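Local coordinates for protein neurotoxin (Clostridium botulinum, PDB 2QN0) that is the zinc-dependent light-chain protease of botulinum neurotoxin type C1, which probably cleaves neuronal SNARE proteins, at residues Ile3-Phe8 with Leu93-Asn98; Phe8-Pro13 with Pro33-Arg38. One frame throughout, in Å; residues are numbered along the deposited sequence.

Interaction 1: Ile3-Phe8 with Leu93-Asn98; sequences ITINNF and LFKRIN
Ile5 CD1 and CG2 straddle Phe94 CB, while Ile5 CB and CG1 lie against Lys95 CG, the first part of an extended lysine chain. CD1 of Ile5 reaches Phe94 CB at 4.0 Å, and the two side chains cross at about a right angle near the root of the phenylalanine; the ring itself leads away into the protein. With CG of Lys95 set anti to the carbonyl carbon (chi1 -70°), the lysine chain runs past Ile5 toward Asn7, whose amide it meets almost crosswise. Here Lys95 NZ donates to Asn7 OD1 in the carbonyl plane, on a lone pair, a short bond of 2.6 Å. A water accepts from both Lys95 NZ and Asn7 ND2, closing a small polar ring and tying down both ends of the amide. The contact lays an extended N-terminal segment without regular secondary structure along a helix of the zinc protease fold, the helix whose Ile97 also packs on Met228 of the helix 223-238 that carries the zinc-binding histidines His229 and His233. Asn98, farther along the chain, meets Ile3. Its CG stands anti to the backbone N (chi1 -162°), which turns the amide toward the N-terminal chain, and Asn98 ND2 donates to Ile3 O at 3.1 Å. This bond is somewhat bent, 148° at the hydrogen, and approaches from above the carbonyl plane. The other end of the amide, OD1, lies beside CG1 and CD1 of Ile3, at a modelled separation too short to be taken literally, so the exact closeness is doubtful. Ile3 and Asn98 both also touch Glu104 of helix 101-112.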
loop_
_atom_site.group_PDB
_atom_site.type_symbol
_atom_site.label_atom_id
_atom_site.label_comp_id
_atom_site.label_asym_id
_atom_site.label_seq_id
_atom_site.Cartn_x
_atom_site.Cartn_y
_atom_site.Cartn_z
ATOM N N ILE A 3 -1.766 -14.071 -12.747
ATOM C CA ILE A 3 -1.192 -12.758 -13.000
ATOM C C ILE A 3 0.313 -12.822 -13.226
ATOM O O ILE A 3 1.017 -13.643 -12.636
ATOM C CB ILE A 3 -1.483 -11.781 -11.835
ATOM C CG1 ILE A 3 -1.131 -12.443 -10.504
ATOM C CG2 ILE A 3 -2.947 -11.349 -11.863
ATOM C CD1 ILE A 3 -1.459 -11.598 -9.292
ATOM N N THR A 4 0.796 -11.953 -14.102
ATOM C CA THR A 4 2.215 -11.877 -14.406
ATOM C C THR A 4 2.681 -10.461 -14.100
ATOM O O THR A 4 1.956 -9.493 -14.337
ATOM C CB THR A 4 2.487 -12.190 -15.888
ATOM O OG1 THR A 4 1.700 -11.322 -16.712
ATOM C CG2 THR A 4 2.134 -13.635 -16.198
ATOM N N ILE A 5 3.888 -10.347 -13.557
ATOM C CA ILE A 5 4.448 -9.047 -13.217
ATOM C C ILE A 5 5.349 -8.593 -14.362
ATOM O O ILE A 5 6.174 -9.367 -14.848
ATOM C CB ILE A 5 5.282 -9.133 -11.915
ATOM C CG1 ILE A 5 4.429 -9.725 -10.784
ATOM C CG2 ILE A 5 5.798 -7.759 -11.533
ATOM C CD1 ILE A 5 3.171 -8.929 -10.468
ATOM N N ASN A 6 5.178 -7.349 -14.800
ATOM C CA ASN A 6 5.990 -6.802 -15.887
ATOM C C ASN A 6 7.405 -6.460 -15.424
ATOM O O ASN A 6 7.616 -6.078 -14.274
ATOM C CB ASN A 6 5.340 -5.538 -16.464
ATOM C CG ASN A 6 4.026 -5.819 -17.164
ATOM O OD1 ASN A 6 3.867 -6.849 -17.817
ATOM N ND2 ASN A 6 3.082 -4.892 -17.047
ATOM N N ASN A 7 8.370 -6.599 -16.331
ATOM C CA ASN A 7 9.766 -6.287 -16.032
ATOM C C ASN A 7 10.155 -5.010 -16.767
ATOM O O ASN A 7 9.760 -4.804 -17.915
ATOM C CB ASN A 7 10.676 -7.433 -16.478
ATOM C CG ASN A 7 10.505 -8.671 -15.630
ATOM O OD1 ASN A 7 10.866 -8.683 -14.451
ATOM N ND2 ASN A 7 9.945 -9.720 -16.219
ATOM N N PHE A 8 10.940 -4.164 -16.110
ATOM C CA PHE A 8 11.350 -2.899 -16.707
ATOM C C PHE A 8 12.751 -2.461 -16.322
ATOM O O PHE A 8 13.311 -2.908 -15.323
ATOM C CB PHE A 8 10.430 -1.762 -16.247
ATOM C CG PHE A 8 8.983 -1.957 -16.576
ATOM C CD1 PHE A 8 8.519 -1.792 -17.874
ATOM C CD2 PHE A 8 8.071 -2.258 -15.568
ATOM C CE1 PHE A 8 7.165 -1.919 -18.168
ATOM C CE2 PHE A 8 6.717 -2.386 -15.850
ATOM C CZ PHE A 8 6.260 -2.216 -17.150
ATOM N N LEU A 93 9.853 -7.701 -5.602
ATOM C CA LEU A 93 9.012 -7.949 -4.438
ATOM C C LEU A 93 7.613 -8.399 -4.857
ATOM O O LEU A 93 7.031 -9.281 -4.229
ATOM C CB LEU A 93 8.946 -6.697 -3.557
ATOM C CG LEU A 93 10.305 -6.341 -2.942
ATOM C CD1 LEU A 93 10.197 -5.035 -2.175
ATOM C CD2 LEU A 93 10.766 -7.470 -2.019
ATOM N N PHE A 94 7.069 -7.808 -5.919
ATOM C CA PHE A 94 5.747 -8.227 -6.370
ATOM C C PHE A 94 5.790 -9.674 -6.843
ATOM O O PHE A 94 4.842 -10.425 -6.640
ATOM C CB PHE A 94 5.218 -7.318 -7.482
ATOM C CG PHE A 94 4.349 -6.196 -6.978
ATOM C CD1 PHE A 94 4.912 -5.046 -6.440
ATOM C CD2 PHE A 94 2.961 -6.314 -7.002
ATOM C CE1 PHE A 94 4.110 -4.026 -5.930
ATOM C CE2 PHE A 94 2.148 -5.302 -6.494
ATOM C CZ PHE A 94 2.725 -4.154 -5.956
ATOM N N LYS A 95 6.893 -10.072 -7.473
ATOM C CA LYS A 95 7.018 -11.455 -7.928
ATOM C C LYS A 95 7.012 -12.405 -6.727
ATOM O O LYS A 95 6.410 -13.480 -6.773
ATOM C CB LYS A 95 8.311 -11.638 -8.732
ATOM C CG LYS A 95 8.308 -10.942 -10.089
ATOM C CD LYS A 95 9.648 -11.164 -10.789
ATOM C CE LYS A 95 9.729 -10.455 -12.126
ATOM N NZ LYS A 95 11.067 -10.690 -12.755
ATOM N N ARG A 96 7.678 -12.007 -5.647
ATOM C CA ARG A 96 7.722 -12.845 -4.455
ATOM C C ARG A 96 6.341 -12.889 -3.809
ATOM O O ARG A 96 5.887 -13.940 -3.363
ATOM C CB ARG A 96 8.769 -12.319 -3.462
ATOM C CG ARG A 96 8.888 -13.143 -2.180
ATOM C CD ARG A 96 10.240 -12.914 -1.515
ATOM N NE ARG A 96 10.242 -13.227 -0.085
ATOM C CZ ARG A 96 9.981 -14.422 0.438
ATOM N NH1 ARG A 96 9.687 -15.451 -0.345
ATOM N NH2 ARG A 96 10.019 -14.586 1.756
ATOM N N ILE A 97 5.667 -11.747 -3.769
ATOM C CA ILE A 97 4.326 -11.701 -3.199
ATOM C C ILE A 97 3.430 -12.634 -4.016
ATOM O O ILE A 97 2.625 -13.389 -3.469
ATOM C CB ILE A 97 3.757 -10.260 -3.244
ATOM C CG1 ILE A 97 4.524 -9.375 -2.257
ATOM C CG2 ILE A 97 2.262 -10.268 -2.905
ATOM C CD1 ILE A 97 4.209 -7.890 -2.374
ATOM N N ASN A 98 3.609 -12.589 -5.333
ATOM C CA ASN A 98 2.828 -13.386 -6.273
ATOM C C ASN A 98 3.136 -14.883 -6.232
ATOM O O ASN A 98 2.439 -15.676 -6.867
ATOM C CB ASN A 98 3.063 -12.847 -7.692
ATOM C CG ASN A 98 1.995 -13.284 -8.675
ATOM O OD1 ASN A 98 0.809 -13.329 -8.344
ATOM N ND2 ASN A 98 2.407 -13.580 -9.904
HETATM O O HOH W 1 9.785 -12.463 -15.082
#

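Interaction 2: Phe8-Pro13 with Pro33-Arg38; sequences FNYSDP and PEKAFR
Phe8 CA lies 7.7 Å from Phe37 CA, too far for backbone pairing, and the chain, which makes a type I beta turn from Asn9 to Asp12, meets strand 34-38 through side chains and through Lys35 on its carbonyls. Lys35, extended throughout, brings NZ to two of these: Tyr10 O at 2.8 Å, in the carbonyl plane, and Asp12 O at 2.7 Å, tilted from it. Within the turn, Asp12 OD2 accepts from Asn9 N and OD1 from Asn9 ND2, while Asn9 OD1 is taken by Lys88 NZ. Phe37 is wedged between two rings. Its CB stands over one face of Phe8, a CH-pi contact 4.0 Å from the centroid, while Arg38 O lies at the Phe8 edge; farther out, Phe37 CZ meets Tyr10 CD1 at 3.5 Å. Both ring pairs are oblique, with planes at 55° to Phe8 and 47° to Tyr10. Two waters link Tyr10 OH to the backbone O and N of Lys35. The aromatic cluster of Phe8, Tyr10 and Phe37 lies between strand 34-38 and helix 80-97: Phe8 and Phe37 both touch Leu87, Tyr10 N bonds to Asp84, and strands 19-23 and 43-46 flank strand 34-38.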
loop_
_atom_site.group_PDB
_atom_site.type_symbol
_atom_site.label_atom_id
_atom_site.label_comp_id
_atom_site.label_asym_id
_atom_site.label_seq_id
_atom_site.Cartn_x
_atom_site.Cartn_y
_atom_site.Cartn_z
ATOM N N PHE A 8 10.940 -4.164 -16.110
ATOM C CA PHE A 8 11.350 -2.899 -16.707
ATOM C C PHE A 8 12.751 -2.461 -16.322
ATOM O O PHE A 8 13.311 -2.908 -15.323
ATOM C CB PHE A 8 10.430 -1.762 -16.247
ATOM C CG PHE A 8 8.983 -1.957 -16.576
ATOM C CD1 PHE A 8 8.519 -1.792 -17.874
ATOM C CD2 PHE A 8 8.071 -2.258 -15.568
ATOM C CE1 PHE A 8 7.165 -1.919 -18.168
ATOM C CE2 PHE A 8 6.717 -2.386 -15.850
ATOM C CZ PHE A 8 6.260 -2.216 -17.150
ATOM N N ASN A 9 13.283 -1.560 -17.142
ATOM C CA ASN A 9 14.560 -0.897 -16.918
ATOM C C ASN A 9 14.019 0.523 -16.905
ATOM O O ASN A 9 13.133 0.844 -17.700
ATOM C CB ASN A 9 15.516 -1.051 -18.106
ATOM C CG ASN A 9 16.025 -2.460 -18.265
ATOM O OD1 ASN A 9 16.656 -3.011 -17.362
ATOM N ND2 ASN A 9 15.757 -3.056 -19.420
ATOM N N TYR A 10 14.519 1.375 -16.021
ATOM C CA TYR A 10 14.010 2.738 -15.967
ATOM C C TYR A 10 14.145 3.436 -17.318
ATOM O O TYR A 10 13.316 4.269 -17.682
ATOM C CB TYR A 10 14.751 3.549 -14.905
ATOM C CG TYR A 10 14.152 4.915 -14.686
ATOM C CD1 TYR A 10 12.905 5.059 -14.075
ATOM C CD2 TYR A 10 14.810 6.066 -15.125
ATOM C CE1 TYR A 10 12.325 6.312 -13.910
ATOM C CE2 TYR A 10 14.237 7.329 -14.964
ATOM C CZ TYR A 10 12.994 7.442 -14.355
ATOM O OH TYR A 10 12.419 8.682 -14.199
ATOM N N SER A 11 15.190 3.078 -18.060
ATOM C CA SER A 11 15.459 3.679 -19.364
ATOM C C SER A 11 14.565 3.196 -20.506
ATOM O O SER A 11 14.599 3.772 -21.596
ATOM C CB SER A 11 16.923 3.444 -19.746
ATOM O OG SER A 11 17.204 2.058 -19.813
ATOM N N ASP A 12 13.775 2.148 -20.277
ATOM C CA ASP A 12 12.903 1.635 -21.334
ATOM C C ASP A 12 12.019 2.741 -21.898
ATOM O O ASP A 12 11.490 3.569 -21.157
ATOM C CB ASP A 12 12.038 0.478 -20.822
ATOM C CG ASP A 12 12.844 -0.781 -20.557
ATOM O OD1 ASP A 12 14.015 -0.846 -21.000
ATOM O OD2 ASP A 12 12.307 -1.711 -19.919
ATOM N N PRO A 13 11.850 2.767 -23.231
ATOM C CA PRO A 13 11.042 3.768 -23.932
ATOM C C PRO A 13 9.552 3.740 -23.609
ATOM O O PRO A 13 8.987 2.683 -23.333
ATOM C CB PRO A 13 11.284 3.440 -25.409
ATOM C CG PRO A 13 12.590 2.701 -25.411
ATOM C CD PRO A 13 12.467 1.838 -24.192
ATOM N N PRO A 33 6.234 16.192 -15.670
ATOM C CA PRO A 33 5.659 14.842 -15.649
ATOM C C PRO A 33 6.652 13.796 -15.151
ATOM O O PRO A 33 7.857 13.913 -15.380
ATOM C CB PRO A 33 5.258 14.624 -17.103
ATOM C CG PRO A 33 4.826 15.999 -17.515
ATOM C CD PRO A 33 5.933 16.866 -16.946
ATOM N N GLU A 34 6.137 12.775 -14.470
ATOM C CA GLU A 34 6.971 11.710 -13.924
ATOM C C GLU A 34 6.798 10.411 -14.695
ATOM O O GLU A 34 5.675 10.003 -14.991
ATOM C CB GLU A 34 6.618 11.475 -12.452
ATOM C CG GLU A 34 6.872 12.669 -11.554
ATOM C CD GLU A 34 6.384 12.433 -10.133
ATOM O OE1 GLU A 34 5.191 12.674 -9.857
ATOM O OE2 GLU A 34 7.195 11.992 -9.299
ATOM N N LYS A 35 7.910 9.755 -15.013
ATOM C CA LYS A 35 7.855 8.498 -15.750
ATOM C C LYS A 35 7.247 7.418 -14.854
ATOM O O LYS A 35 7.668 7.244 -13.710
ATOM C CB LYS A 35 9.258 8.086 -16.208
ATOM C CG LYS A 35 9.262 6.990 -17.266
ATOM C CD LYS A 35 10.644 6.833 -17.885
ATOM C CE LYS A 35 10.638 5.795 -18.998
ATOM N NZ LYS A 35 11.977 5.696 -19.646
ATOM N N ALA A 36 6.255 6.706 -15.385
ATOM C CA ALA A 36 5.551 5.662 -14.645
ATOM C C ALA A 36 5.562 4.321 -15.379
ATOM O O ALA A 36 5.612 4.275 -16.609
ATOM C CB ALA A 36 4.114 6.104 -14.389
ATOM N N PHE A 37 5.487 3.234 -14.613
ATOM C CA PHE A 37 5.522 1.879 -15.158
ATOM C C PHE A 37 4.378 1.031 -14.600
ATOM O O PHE A 37 4.123 1.044 -13.396
ATOM C CB PHE A 37 6.852 1.223 -14.791
ATOM C CG PHE A 37 8.053 2.059 -15.140
ATOM C CD1 PHE A 37 8.788 1.798 -16.294
ATOM C CD2 PHE A 37 8.424 3.130 -14.335
ATOM C CE1 PHE A 37 9.878 2.598 -16.642
ATOM C CE2 PHE A 37 9.511 3.939 -14.671
ATOM C CZ PHE A 37 10.239 3.668 -15.833
ATOM N N ARG A 38 3.705 0.286 -15.471
ATOM C CA ARG A 38 2.590 -0.559 -15.040
ATOM C C ARG A 38 3.099 -1.917 -14.559
ATOM O O ARG A 38 3.584 -2.725 -15.354
ATOM C CB ARG A 38 1.596 -0.758 -16.197
ATOM C CG ARG A 38 0.291 -1.465 -15.801
ATOM C CD ARG A 38 -0.392 -2.119 -17.013
ATOM N NE ARG A 38 -0.754 -1.162 -18.060
ATOM C CZ ARG A 38 -1.875 -0.444 -18.077
ATOM N NH1 ARG A 38 -2.764 -0.567 -17.100
ATOM N NH2 ARG A 38 -2.110 0.395 -19.080
HETATM O O HOH W 2 10.126 8.647 -12.819
HETATM O O HOH W 3 10.555 11.225 -15.103
#

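Overall arrangement
The same N-terminal chain makes both contacts, passing from helix 80-97 in interaction 1 to strand 34-38 in interaction 2, which is nested inside the loop closed by interaction 1. Phe8 ends one segment and begins the other, but makes contact in interaction 2 alone; Asn6 ND2 probably bonds to Arg38 O, joining the two directly. Helix 80-97, the partner in interaction 1, also covers interaction 2 through Leu87. Interaction 1 lies at the surface and sets two isoleucines and Phe94 CB beside two side-chain amides and a lysine. Interaction 2 is partly buried: aromatic rings dominate, and its lysine bonds to backbone carbonyls rather than to a side chain.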